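Local coordinates for protein putative aspartyl-tRNA synthetase (Leishmania major, PDB 6OD8) that probably attaches L-aspartate to tRNA(Asp) using ATP, as a class II aminoacyl-tRNA synthetase that supplies aspartyl-tRNA for protein synthesis, at residues A[120-125]-A[129-134]; A[202-207]-A[354-359]; A[431-436]-A[444-449]. All blocks are in the same frame, centred on the assembly; numbering follows the deposited sequence.

Contact 1: residues A[120-125]-A[129-134]; sequences AAVEGD and EMIDFM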
ATOM      1  N   ALA A 120     -26.658 -22.636  29.380  1.00 31.61           N
ATOM      2  CA  ALA A 120     -28.036 -22.367  29.738  1.00 34.23           C
ATOM      3  C   ALA A 120     -28.564 -23.546  30.534  1.00 40.70           C
ATOM      4  O   ALA A 120     -28.187 -24.693  30.294  1.00 40.29           O
ATOM      5  CB  ALA A 120     -28.925 -22.136  28.513  1.00 35.70           C
ATOM      6  N   ALA A 121     -29.435 -23.242  31.492  1.00 45.18           N
ATOM      7  CA  ALA A 121     -30.124 -24.243  32.287  1.00 47.93           C
ATOM      8  C   ALA A 121     -31.611 -23.923  32.279  1.00 51.64           C
ATOM      9  O   ALA A 121     -32.008 -22.753  32.213  1.00 49.85           O
ATOM     10  CB  ALA A 121     -29.589 -24.286  33.719  1.00 50.98           C
ATOM     11  N   VAL A 122     -32.436 -24.967  32.305  1.00 53.72           N
ATOM     12  CA  VAL A 122     -33.879 -24.755  32.343  1.00 57.62           C
ATOM     13  C   VAL A 122     -34.214 -24.128  33.693  1.00 56.57           C
ATOM     14  O   VAL A 122     -34.097 -24.777  34.735  1.00 49.91           O
ATOM     15  CB  VAL A 122     -34.654 -26.056  32.120  1.00 57.30           C
ATOM     16  CG1 VAL A 122     -36.158 -25.777  32.090  1.00 54.28           C
ATOM     17  CG2 VAL A 122     -34.195 -26.722  30.831  1.00 55.80           C
ATOM     18  N   GLU A 123     -34.589 -22.850  33.675  1.00 63.29           N
ATOM     19  CA  GLU A 123     -34.878 -22.105  34.894  1.00 68.92           C
ATOM     20  C   GLU A 123     -35.609 -20.830  34.511  1.00 68.59           C
ATOM     21  O   GLU A 123     -35.166 -20.109  33.610  1.00 66.58           O
ATOM     22  CB  GLU A 123     -33.591 -21.774  35.666  1.00 69.08           C
ATOM     23  N   GLY A 124     -36.724 -20.564  35.182  1.00 63.52           N
ATOM     24  CA  GLY A 124     -37.410 -19.299  34.983  1.00 60.80           C
ATOM     25  C   GLY A 124     -37.934 -19.161  33.568  1.00 58.28           C
ATOM     26  O   GLY A 124     -38.795 -19.927  33.118  1.00 52.79           O
ATOM     27  N   ASP A 125     -37.414 -18.177  32.840  1.00 62.74           N
ATOM     28  CA  ASP A 125     -37.885 -17.904  31.491  1.00 65.72           C
ATOM     29  C   ASP A 125     -37.072 -18.610  30.416  1.00 59.30           C
ATOM     30  O   ASP A 125     -37.266 -18.319  29.232  1.00 55.49           O
ATOM     31  CB  ASP A 125     -37.907 -16.397  31.230  1.00 67.73           C
ATOM     32  CG  ASP A 125     -38.940 -15.681  32.086  1.00 70.32           C
ATOM     33  OD1 ASP A 125     -38.578 -14.680  32.737  1.00 70.54           O
ATOM     34  OD2 ASP A 125     -40.104 -16.142  32.129  1.00 66.73           O
ATOM     35  N   GLU A 129     -37.091 -26.177  25.615  1.00 45.14           N
ATOM     36  CA  GLU A 129     -37.018 -25.989  24.166  1.00 40.37           C
ATOM     37  C   GLU A 129     -35.783 -25.196  23.754  1.00 36.79           C
ATOM     38  O   GLU A 129     -35.242 -25.408  22.659  1.00 36.57           O
ATOM     39  CB  GLU A 129     -38.283 -25.280  23.673  1.00 38.29           C
ATOM     40  CG  GLU A 129     -39.541 -26.151  23.676  1.00 45.32           C
ATOM     41  CD  GLU A 129     -40.201 -26.251  25.031  1.00 47.59           C
ATOM     42  OE1 GLU A 129     -39.592 -25.835  26.037  1.00 45.37           O
ATOM     43  OE2 GLU A 129     -41.346 -26.746  25.084  1.00 54.79           O
ATOM     44  N   MET A 130     -35.321 -24.278  24.608  1.00 37.00           N
ATOM     45  CA  MET A 130     -34.167 -23.462  24.253  1.00 37.94           C
ATOM     46  C   MET A 130     -32.857 -24.228  24.448  1.00 36.54           C
ATOM     47  O   MET A 130     -31.921 -24.065  23.659  1.00 35.07           O
ATOM     48  CB  MET A 130     -34.170 -22.164  25.063  1.00 33.00           C
ATOM     49  CG  MET A 130     -33.037 -21.227  24.693  1.00 37.27           C
ATOM     50  SD  MET A 130     -32.964 -19.731  25.704  1.00 39.51           S
ATOM     51  CE  MET A 130     -31.393 -19.946  26.534  1.00 32.72           C
ATOM     52  N   ILE A 131     -32.780 -25.069  25.483  1.00 36.45           N
ATOM     53  CA  ILE A 131     -31.626 -25.949  25.656  1.00 35.11           C
ATOM     54  C   ILE A 131     -31.516 -26.910  24.477  1.00 42.31           C
ATOM     55  O   ILE A 131     -30.414 -27.161  23.962  1.00 31.88           O
ATOM     56  CB  ILE A 131     -31.712 -26.700  27.002  1.00 40.51           C
ATOM     57  CG1 ILE A 131     -31.046 -25.899  28.127  1.00 41.38           C
ATOM     58  CG2 ILE A 131     -31.034 -28.052  26.907  1.00 41.20           C
ATOM     59  CD1 ILE A 131     -31.724 -24.606  28.470  1.00 39.30           C
ATOM     60  N   ASP A 132     -32.658 -27.448  24.024  1.00 39.39           N
ATOM     61  CA  ASP A 132     -32.668 -28.279  22.819  1.00 39.43           C
ATOM     62  C   ASP A 132     -32.208 -27.493  21.603  1.00 36.20           C
ATOM     63  O   ASP A 132     -31.447 -28.008  20.772  1.00 33.27           O
ATOM     64  CB  ASP A 132     -34.067 -28.829  22.554  1.00 42.47           C
ATOM     65  CG  ASP A 132     -34.579 -29.710  23.679  1.00 52.84           C
ATOM     66  OD1 ASP A 132     -33.763 -30.435  24.288  1.00 49.61           O
ATOM     67  OD2 ASP A 132     -35.801 -29.671  23.946  1.00 54.15           O
ATOM     68  N   PHE A 133     -32.692 -26.255  21.459  1.00 33.82           N
ATOM     69  CA  PHE A 133     -32.288 -25.431  20.326  1.00 33.34           C
ATOM     70  C   PHE A 133     -30.783 -25.216  20.321  1.00 28.25           C
ATOM     71  O   PHE A 133     -30.125 -25.381  19.287  1.00 28.13           O
ATOM     72  CB  PHE A 133     -33.020 -24.090  20.362  1.00 28.88           C
ATOM     73  CG  PHE A 133     -32.597 -23.148  19.277  1.00 27.17           C
ATOM     74  CD1 PHE A 133     -32.994 -23.350  17.966  1.00 27.12           C
ATOM     75  CD2 PHE A 133     -31.794 -22.052  19.570  1.00 26.38           C
ATOM     76  CE1 PHE A 133     -32.592 -22.468  16.949  1.00 25.69           C
ATOM     77  CE2 PHE A 133     -31.395 -21.170  18.570  1.00 26.80           C
ATOM     78  CZ  PHE A 133     -31.794 -21.380  17.256  1.00 29.09           C
ATOM     79  N   MET A 134     -30.222 -24.830  21.471  1.00 29.70           N
ATOM     80  CA  MET A 134     -28.787 -24.581  21.548  1.00 29.90           C
ATOM     81  C   MET A 134     -27.991 -25.825  21.179  1.00 28.94           C
ATOM     82  O   MET A 134     -26.989 -25.741  20.456  1.00 26.91           O
ATOM     83  CB  MET A 134     -28.412 -24.112  22.947  1.00 28.52           C
ATOM     84  CG  MET A 134     -28.914 -22.739  23.270  1.00 31.36           C
ATOM     85  SD  MET A 134     -28.737 -22.402  25.026  1.00 36.48           S
ATOM     86  CE  MET A 134     -26.948 -22.221  25.135  1.00 26.55           C
TER
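In Ile131 the ethyl branch lies beside the backbone N (chi1 -89°) and its outer bond turns at chi2 66°, which points CD1 at Ala120, while Met134, bent at chi3 (72°), folds its sulfur and methyl over the same alanine. Ala120 CB is the common target. Met134 SD lies 3.5 Å from Ala120 CB, Met134 CE 3.9 Å from it, and Ile131 CD1 3.7 Å from it. Met130 completes the group by setting CE 3.8 Å from Ala120 CB. One small methyl thus meets three long side chains, each using its far end, and no hydrogen bond joins the segments: the side chains meet by apolar contacts alone.

Ile131 also reaches along the outgoing backbone. CD1 comes within 3.9 Å of Ala121 C and also touches Val122 CG2 at 4.0 Å, the two side chains passing at a slant. The Ala120 and Ile131 CA atoms are 6.5 Å apart, near enough for the helix to rest closely on the end of the strand. Around this cluster, Met130 and Met134 both reach Val168 of strand 164-168, and Met134 also touches Ala105 and Met107 of strand 104-111, so the methionines bridge several strands. A helix following the third strand and closing the barrel over its buried side chains is characteristic of the OB fold, the nucleic-acid-binding domain to which both segments belong.

Contact 2: residues A[202-207]-A[354-359]; sequences DTRLNS and QQYPFE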
ATOM      1  N   ASP A 202      -3.741 -28.160   0.199  1.00 22.78           N
ATOM      2  CA  ASP A 202      -4.682 -27.848  -0.878  1.00 27.16           C
ATOM      3  C   ASP A 202      -6.119 -27.763  -0.363  1.00 24.52           C
ATOM      4  O   ASP A 202      -6.876 -26.877  -0.776  1.00 24.65           O
ATOM      5  CB  ASP A 202      -4.561 -28.869  -2.012  1.00 32.80           C
ATOM      6  CG  ASP A 202      -3.341 -28.598  -2.908  1.00 49.92           C
ATOM      7  OD1 ASP A 202      -2.983 -27.404  -3.104  1.00 42.84           O
ATOM      8  OD2 ASP A 202      -2.735 -29.578  -3.405  1.00 54.65           O
ATOM      9  N   THR A 203      -6.515 -28.664   0.539  1.00 23.62           N
ATOM     10  CA  THR A 203      -7.856 -28.582   1.113  1.00 26.36           C
ATOM     11  C   THR A 203      -8.028 -27.291   1.905  1.00 24.31           C
ATOM     12  O   THR A 203      -9.078 -26.638   1.841  1.00 24.61           O
ATOM     13  CB  THR A 203      -8.104 -29.803   1.995  1.00 30.09           C
ATOM     14  OG1 THR A 203      -7.881 -30.981   1.216  1.00 31.38           O
ATOM     15  CG2 THR A 203      -9.536 -29.808   2.525  1.00 32.41           C
ATOM     16  N   ARG A 204      -6.984 -26.901   2.630  1.00 22.50           N
ATOM     17  CA  ARG A 204      -6.953 -25.630   3.347  1.00 23.88           C
ATOM     18  C   ARG A 204      -7.216 -24.452   2.416  1.00 27.49           C
ATOM     19  O   ARG A 204      -8.037 -23.577   2.708  1.00 25.65           O
ATOM     20  CB  ARG A 204      -5.584 -25.484   3.991  1.00 27.21           C
ATOM     21  CG  ARG A 204      -5.548 -25.029   5.391  1.00 39.52           C
ATOM     22  CD  ARG A 204      -4.096 -24.945   5.838  1.00 36.39           C
ATOM     23  NE  ARG A 204      -3.722 -26.064   6.694  1.00 32.15           N
ATOM     24  CZ  ARG A 204      -3.986 -26.091   7.996  1.00 33.68           C
ATOM     25  NH1 ARG A 204      -4.622 -25.063   8.554  1.00 30.68           N
ATOM     26  NH2 ARG A 204      -3.621 -27.122   8.739  1.00 31.95           N
ATOM     27  N   LEU A 205      -6.498 -24.398   1.293  1.00 22.05           N
ATOM     28  CA  LEU A 205      -6.601 -23.229   0.428  1.00 18.11           C
ATOM     29  C   LEU A 205      -7.891 -23.248  -0.372  1.00 24.12           C
ATOM     30  O   LEU A 205      -8.400 -22.185  -0.739  1.00 25.30           O
ATOM     31  CB  LEU A 205      -5.386 -23.145  -0.508  1.00 20.72           C
ATOM     32  CG  LEU A 205      -4.035 -23.105   0.208  1.00 19.51           C
ATOM     33  CD1 LEU A 205      -2.823 -23.206  -0.776  1.00 19.16           C
ATOM     34  CD2 LEU A 205      -3.914 -21.880   1.108  1.00 20.38           C
ATOM     35  N   ASN A 206      -8.444 -24.437  -0.619  1.00 20.46           N
ATOM     36  CA  ASN A 206      -9.683 -24.544  -1.379  1.00 25.46           C
ATOM     37  C   ASN A 206     -10.880 -23.966  -0.633  1.00 29.18           C
ATOM     38  O   ASN A 206     -11.864 -23.611  -1.281  1.00 24.60           O
ATOM     39  CB  ASN A 206      -9.972 -26.004  -1.731  1.00 27.01           C
ATOM     40  CG  ASN A 206      -9.041 -26.537  -2.794  1.00 31.56           C
ATOM     41  OD1 ASN A 206      -8.368 -25.768  -3.478  1.00 29.76           O
ATOM     42  ND2 ASN A 206      -8.991 -27.855  -2.937  1.00 25.30           N
ATOM     43  N   SER A 207     -10.824 -23.911   0.705  1.00 31.71           N
ATOM     44  CA  SER A 207     -11.832 -23.241   1.549  1.00 29.91           C
ATOM     45  C   SER A 207     -11.118 -22.310   2.531  1.00 25.40           C
ATOM     46  O   SER A 207     -11.203 -22.453   3.754  1.00 22.04           O
ATOM     47  CB  SER A 207     -12.701 -24.228   2.322  1.00 30.07           C
ATOM     48  OG  SER A 207     -13.309 -25.174   1.467  1.00 26.51           O
ATOM     49  N   GLN A 354       1.955 -21.628  18.609  1.00 26.53           N
ATOM     50  CA  GLN A 354       1.343 -22.801  19.231  1.00 30.83           C
ATOM     51  C   GLN A 354       1.046 -23.882  18.205  1.00 31.57           C
ATOM     52  O   GLN A 354       1.072 -25.075  18.533  1.00 28.95           O
ATOM     53  CB  GLN A 354       0.075 -22.415  19.998  1.00 27.91           C
ATOM     54  CG  GLN A 354      -0.907 -21.535  19.238  1.00 35.93           C
ATOM     55  CD  GLN A 354      -1.893 -22.329  18.390  1.00 41.62           C
ATOM     56  OE1 GLN A 354      -2.220 -23.478  18.709  1.00 46.25           O
ATOM     57  NE2 GLN A 354      -2.368 -21.720  17.300  1.00 25.29           N
ATOM     58  N   GLN A 355       0.774 -23.501  16.964  1.00 25.49           N
ATOM     59  CA  GLN A 355       0.611 -24.494  15.913  1.00 24.54           C
ATOM     60  C   GLN A 355       1.895 -24.746  15.133  1.00 25.66           C
ATOM     61  O   GLN A 355       2.147 -25.878  14.720  1.00 24.79           O
ATOM     62  CB  GLN A 355      -0.497 -24.070  14.937  1.00 24.94           C
ATOM     63  CG  GLN A 355      -0.818 -25.169  13.933  1.00 25.78           C
ATOM     64  CD  GLN A 355      -2.048 -24.884  13.083  1.00 29.45           C
ATOM     65  OE1 GLN A 355      -2.794 -23.924  13.328  1.00 22.39           O
ATOM     66  NE2 GLN A 355      -2.275 -25.737  12.081  1.00 23.05           N
ATOM     67  N   TYR A 356       2.707 -23.715  14.928  1.00 20.43           N
ATOM     68  CA  TYR A 356       3.876 -23.765  14.052  1.00 24.09           C
ATOM     69  C   TYR A 356       5.063 -23.268  14.862  1.00 23.81           C
ATOM     70  O   TYR A 356       5.488 -22.113  14.709  1.00 22.75           O
ATOM     71  CB  TYR A 356       3.662 -22.902  12.805  1.00 22.62           C
ATOM     72  CG  TYR A 356       2.534 -23.362  11.906  1.00 28.06           C
ATOM     73  CD1 TYR A 356       2.562 -24.619  11.310  1.00 30.20           C
ATOM     74  CD2 TYR A 356       1.450 -22.528  11.634  1.00 28.09           C
ATOM     75  CE1 TYR A 356       1.539 -25.043  10.476  1.00 27.40           C
ATOM     76  CE2 TYR A 356       0.421 -22.940  10.803  1.00 26.53           C
ATOM     77  CZ  TYR A 356       0.467 -24.197  10.231  1.00 28.87           C
ATOM     78  OH  TYR A 356      -0.550 -24.597   9.391  1.00 25.63           O
ATOM     79  N   PRO A 357       5.596 -24.099  15.758  1.00 25.87           N
ATOM     80  CA  PRO A 357       6.618 -23.624  16.695  1.00 25.03           C
ATOM     81  C   PRO A 357       7.833 -23.077  15.971  1.00 26.46           C
ATOM     82  O   PRO A 357       8.292 -23.634  14.968  1.00 26.68           O
ATOM     83  CB  PRO A 357       6.970 -24.876  17.503  1.00 28.41           C
ATOM     84  CG  PRO A 357       5.767 -25.744  17.398  1.00 29.59           C
ATOM     85  CD  PRO A 357       5.196 -25.488  16.033  1.00 23.92           C
ATOM     86  N   PHE A 358       8.339 -21.960  16.482  1.00 25.53           N
ATOM     87  CA  PHE A 358       9.535 -21.354  15.915  1.00 24.00           C
ATOM     88  C   PHE A 358      10.332 -20.696  17.025  1.00 28.98           C
ATOM     89  O   PHE A 358       9.775 -20.288  18.050  1.00 27.46           O
ATOM     90  CB  PHE A 358       9.199 -20.319  14.840  1.00 20.84           C
ATOM     91  CG  PHE A 358       8.358 -19.157  15.334  1.00 23.74           C
ATOM     92  CD1 PHE A 358       6.971 -19.255  15.379  1.00 22.47           C
ATOM     93  CD2 PHE A 358       8.954 -17.953  15.700  1.00 18.99           C
ATOM     94  CE1 PHE A 358       6.175 -18.173  15.793  1.00 21.14           C
ATOM     95  CE2 PHE A 358       8.183 -16.875  16.116  1.00 25.40           C
ATOM     96  CZ  PHE A 358       6.779 -16.991  16.172  1.00 24.73           C
ATOM     97  N   GLU A 359      11.650 -20.594  16.806  1.00 26.87           N
ATOM     98  CA  GLU A 359      12.483 -19.777  17.683  1.00 28.82           C
ATOM     99  C   GLU A 359      12.461 -18.337  17.185  1.00 25.35           C
ATOM    100  O   GLU A 359      12.655 -18.106  15.977  1.00 25.46           O
ATOM    101  CB  GLU A 359      13.925 -20.303  17.734  1.00 27.15           C
TER
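Arg204 and Tyr356 reach toward each other from opposite directions, and the phenol meets the guanidinium through its hydroxyl. Tyr356 OH stands 3.9 Å above the guanidinium plane of Arg204, over its centre, and measures 4.0 Å to Arg204 CZ. The planes of ring and guanidinium are 63° apart, which rules out a parallel stack, and at this distance over the face the hydroxyl makes no hydrogen bond to the guanidinium. The bend of the arginine chain at chi3 (-104°) turns the guanidinium so that one face receives Tyr356 OH while NH1 reaches Ala188 O and forms a salt bridge with Asp211.

Gln355 comes in next to the tyrosine. With CG opposite its own N (chi1 -173°) and the rest of the chain extended, its amide is carried out to Arg204, leaving NE2 3.9 Å from Arg204 NH2. Two nitrogens at that spacing are not bonded to each other. They belong to groups drawn to one acceptor instead: Ala188 O, in helix 185-189, is hydrogen-bonded by Gln355 NE2 and by Arg204 NH1. Within the loop, Gln355 CG lies 3.9 Å above the plane of the Tyr356 ring, which packs the two neighbours into one block.

With the CA atoms of Arg204 and Gln355 14.7 Å apart, long side chains alone span the gap. Both Gln355 and Tyr356 also rest on Ala216, at the start of the long helix 215-237, which is consistent with the motif 1 helix of the class II synthetase catalytic domain.

Contact 3: residues A[431-436]-A[444-449]; sequences KLLGKL and DFFISD. With EDO (1,2-ethanediol), chain K; EDO (1,2-ethanediol), chain E.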
ATOM      1  N   LYS A 431      21.831 -21.717   2.444  1.00 27.69           N
ATOM      2  CA  LYS A 431      21.435 -22.222   3.751  1.00 31.63           C
ATOM      3  C   LYS A 431      22.649 -22.684   4.544  1.00 20.27           C
ATOM      4  O   LYS A 431      22.707 -22.467   5.760  1.00 31.16           O
ATOM      5  CB  LYS A 431      20.392 -23.336   3.622  1.00 35.26           C
ATOM      6  CG  LYS A 431      18.972 -22.769   3.779  1.00 47.05           C
ATOM      7  CD  LYS A 431      17.902 -23.818   4.039  1.00 52.78           C
ATOM      8  CE  LYS A 431      17.083 -24.073   2.784  1.00 57.85           C
ATOM      9  NZ  LYS A 431      15.614 -24.024   3.049  1.00 61.94           N
ATOM     10  N   LEU A 432      23.637 -23.289   3.877  1.00 26.14           N
ATOM     11  CA  LEU A 432      24.862 -23.645   4.585  1.00 26.02           C
ATOM     12  C   LEU A 432      25.551 -22.393   5.120  1.00 23.17           C
ATOM     13  O   LEU A 432      25.980 -22.357   6.279  1.00 24.63           O
ATOM     14  CB  LEU A 432      25.799 -24.444   3.672  1.00 24.27           C
ATOM     15  CG  LEU A 432      27.131 -24.881   4.292  1.00 26.01           C
ATOM     16  CD1 LEU A 432      26.903 -25.707   5.540  1.00 28.02           C
ATOM     17  CD2 LEU A 432      27.975 -25.700   3.290  1.00 30.94           C
ATOM     18  N   LEU A 433      25.586 -21.326   4.315  1.00 20.92           N
ATOM     19  CA  LEU A 433      26.225 -20.095   4.752  1.00 19.82           C
ATOM     20  C   LEU A 433      25.514 -19.506   5.957  1.00 21.11           C
ATOM     21  O   LEU A 433      26.165 -19.067   6.916  1.00 23.50           O
ATOM     22  CB  LEU A 433      26.269 -19.087   3.600  1.00 19.80           C
ATOM     23  CG  LEU A 433      26.839 -17.707   3.922  1.00 21.43           C
ATOM     24  CD1 LEU A 433      28.301 -17.807   4.421  1.00 24.15           C
ATOM     25  CD2 LEU A 433      26.728 -16.746   2.724  1.00 18.29           C
ATOM     26  N   GLY A 434      24.181 -19.499   5.935  1.00 22.00           N
ATOM     27  CA  GLY A 434      23.433 -18.952   7.054  1.00 20.11           C
ATOM     28  C   GLY A 434      23.613 -19.755   8.328  1.00 21.60           C
ATOM     29  O   GLY A 434      23.621 -19.193   9.424  1.00 22.00           O
ATOM     30  N   LYS A 435      23.761 -21.080   8.207  1.00 23.34           N
ATOM     31  CA  LYS A 435      24.059 -21.898   9.379  1.00 25.01           C
ATOM     32  C   LYS A 435      25.437 -21.569   9.936  1.00 27.02           C
ATOM     33  O   LYS A 435      25.606 -21.416  11.152  1.00 25.02           O
ATOM     34  CB  LYS A 435      23.954 -23.390   9.036  1.00 30.16           C
ATOM     35  N   LEU A 436      26.442 -21.455   9.058  1.00 27.25           N
ATOM     36  CA  LEU A 436      27.778 -21.061   9.506  1.00 26.35           C
ATOM     37  C   LEU A 436      27.762 -19.685  10.164  1.00 28.06           C
ATOM     38  O   LEU A 436      28.449 -19.461  11.170  1.00 26.70           O
ATOM     39  CB  LEU A 436      28.761 -21.077   8.327  1.00 22.28           C
ATOM     40  CG  LEU A 436      29.053 -22.454   7.726  1.00 30.81           C
ATOM     41  CD1 LEU A 436      29.877 -22.378   6.424  1.00 33.11           C
ATOM     42  CD2 LEU A 436      29.790 -23.294   8.752  1.00 35.83           C
ATOM     43  N   ASP A 444      20.524 -14.672  12.941  1.00 19.70           N
ATOM     44  CA  ASP A 444      19.699 -15.206  11.863  1.00 20.47           C
ATOM     45  C   ASP A 444      19.572 -14.248  10.685  1.00 20.20           C
ATOM     46  O   ASP A 444      18.879 -14.582   9.716  1.00 22.71           O
ATOM     47  CB  ASP A 444      18.267 -15.514  12.361  1.00 19.09           C
ATOM     48  CG  ASP A 444      18.229 -16.529  13.490  1.00 19.00           C
ATOM     49  OD1 ASP A 444      18.894 -17.581  13.397  1.00 22.34           O
ATOM     50  OD2 ASP A 444      17.508 -16.270  14.474  1.00 27.18           O
ATOM     51  N   PHE A 445      20.223 -13.076  10.743  1.00 18.40           N
ATOM     52  CA  PHE A 445      20.087 -12.018   9.748  1.00 17.76           C
ATOM     53  C   PHE A 445      21.461 -11.468   9.397  1.00 21.90           C
ATOM     54  O   PHE A 445      22.222 -11.112  10.297  1.00 21.47           O
ATOM     55  CB  PHE A 445      19.216 -10.880  10.283  1.00 16.75           C
ATOM     56  CG  PHE A 445      18.903  -9.819   9.250  1.00 23.04           C
ATOM     57  CD1 PHE A 445      17.751  -9.904   8.485  1.00 25.69           C
ATOM     58  CD2 PHE A 445      19.769  -8.763   9.024  1.00 24.44           C
ATOM     59  CE1 PHE A 445      17.451  -8.942   7.527  1.00 26.18           C
ATOM     60  CE2 PHE A 445      19.474  -7.808   8.062  1.00 28.15           C
ATOM     61  CZ  PHE A 445      18.322  -7.898   7.315  1.00 20.64           C
ATOM     62  N   PHE A 446      21.768 -11.350   8.108  1.00 17.91           N
ATOM     63  CA  PHE A 446      23.062 -10.782   7.739  1.00 18.17           C
ATOM     64  C   PHE A 446      23.020 -10.356   6.279  1.00 19.14           C
ATOM     65  O   PHE A 446      22.149 -10.773   5.506  1.00 16.76           O
ATOM     66  CB  PHE A 446      24.217 -11.756   8.009  1.00 18.91           C
ATOM     67  CG  PHE A 446      24.364 -12.853   6.978  1.00 20.77           C
ATOM     68  CD1 PHE A 446      25.248 -12.710   5.926  1.00 23.06           C
ATOM     69  CD2 PHE A 446      23.611 -14.023   7.067  1.00 16.74           C
ATOM     70  CE1 PHE A 446      25.402 -13.721   4.967  1.00 22.93           C
ATOM     71  CE2 PHE A 446      23.728 -15.013   6.101  1.00 23.07           C
ATOM     72  CZ  PHE A 446      24.630 -14.868   5.064  1.00 24.94           C
ATOM     73  N   ILE A 447      23.944  -9.481   5.908  1.00 18.26           N
ATOM     74  CA  ILE A 447      24.056  -9.109   4.505  1.00 19.60           C
ATOM     75  C   ILE A 447      25.406  -9.580   3.980  1.00 19.43           C
ATOM     76  O   ILE A 447      26.392  -9.589   4.717  1.00 19.58           O
ATOM     77  CB  ILE A 447      23.841  -7.595   4.283  1.00 26.86           C
ATOM     78  CG1 ILE A 447      25.095  -6.799   4.597  1.00 27.69           C
ATOM     79  CG2 ILE A 447      22.695  -7.097   5.147  1.00 23.90           C
ATOM     80  CD1 ILE A 447      25.962  -6.487   3.380  1.00 28.38           C
ATOM     81  N   SER A 448      25.423 -10.007   2.712  1.00 18.76           N
ATOM     82  CA  SER A 448      26.625 -10.356   1.971  1.00 17.96           C
ATOM     83  C   SER A 448      26.860  -9.251   0.959  1.00 18.66           C
ATOM     84  O   SER A 448      25.985  -8.976   0.135  1.00 19.04           O
ATOM     85  CB  SER A 448      26.484 -11.703   1.252  1.00 18.57           C
ATOM     86  OG  SER A 448      27.690 -12.029   0.534  1.00 23.43           O
ATOM     87  N   ASP A 449      28.054  -8.657   1.007  1.00 23.41           N
ATOM     88  CA  ASP A 449      28.382  -7.412   0.331  1.00 21.50           C
ATOM     89  C   ASP A 449      29.272  -7.658  -0.889  1.00 19.40           C
ATOM     90  O   ASP A 449      30.246  -8.410  -0.809  1.00 20.65           O
ATOM     91  CB  ASP A 449      29.088  -6.488   1.330  1.00 19.76           C
ATOM     92  CG  ASP A 449      29.319  -5.126   0.785  1.00 29.01           C
ATOM     93  OD1 ASP A 449      28.447  -4.660   0.022  1.00 25.01           O
ATOM     94  OD2 ASP A 449      30.367  -4.518   1.118  1.00 24.21           O
TER
HETATM   95  C1  EDO K 609      20.369 -19.994   9.597  1.00 38.60           C
HETATM   96  O1  EDO K 609      20.369 -21.344  10.064  1.00 37.15           O
HETATM   97  C2  EDO K 609      20.135 -19.039  10.749  1.00 36.11           C
HETATM   98  O2  EDO K 609      18.754 -19.043  11.125  1.00 36.69           O
HETATM   99  C1  EDO E 603      31.509  -5.782   4.167  1.00 46.52           C
HETATM  100  O1  EDO E 603      30.568  -4.719   4.326  1.00 46.88           O
HETATM  101  C2  EDO E 603      31.826  -6.403   5.527  1.00 42.82           C
HETATM  102  O2  EDO E 603      32.917  -5.721   6.155  1.00 50.47           O
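Asp444 OD1, just before strand 445-449, is held by two groups: an ethanediol (chain K) gives it a hydrogen bond from O2 at 2.7 Å, and Lys438 forms a salt bridge with it. Asp444 OD2 accepts a hydrogen bond from Val362 N, so both carboxylate oxygens are engaged. The setting is the class II synthetase catalytic fold, a largely antiparallel sheet with helices packed on it; here helix 427-441 runs by a short turn into strand 445-449, which it then covers.

The packing itself is apolar and rests on Phe446. Its side chain leaves the strand on the helix side, and with CG between the backbone N and the carbonyl carbon (chi1 78°) its outer edge meets Leu433. That leucine comes in near the ring plane, with CD2 3.7 Å from Phe446 CZ and 4.0 Å from Phe446 CE1; its CG is 3.8 Å from Phe446 CZ. Beside it the bare backbone of Gly434 approaches, its CA 4.1 Å from Phe446 CE2. Phe446 also stacks with Phe476 of the adjacent strand 472-477, while Leu433 touches Cys407 of helix 404-412.

The chain K diol, probably from the crystallisation liquor, lies against the same helix turn. While its O2 is bonded to Asp444, its C1 comes to 3.4 Å from the carbonyl oxygen of Gly434.

How the contacts relate
From the N terminus the chain first closes contact 1, a tight loop: segments 120-125 and 129-134, with three residues between them, bring the end of strand 114-121 of the OB-fold domain against helix 128-136. Contact 2 opens only in the synthetase domain and spans 146 residues, bringing helix 201-206 to the loop after helix 346-353. Contact 3 is again local: segments 431-436 and 444-449, seven residues apart, fold the helix back on the strand that follows it. The three follow in series; none nests or crosses. Contacts 1 and 3 lie on opposite sides of the chain centre, their centres 62 Å apart. Contact 2 stands between, its nearest atoms about 23 Å from contact 1 and 5 Å from contact 3.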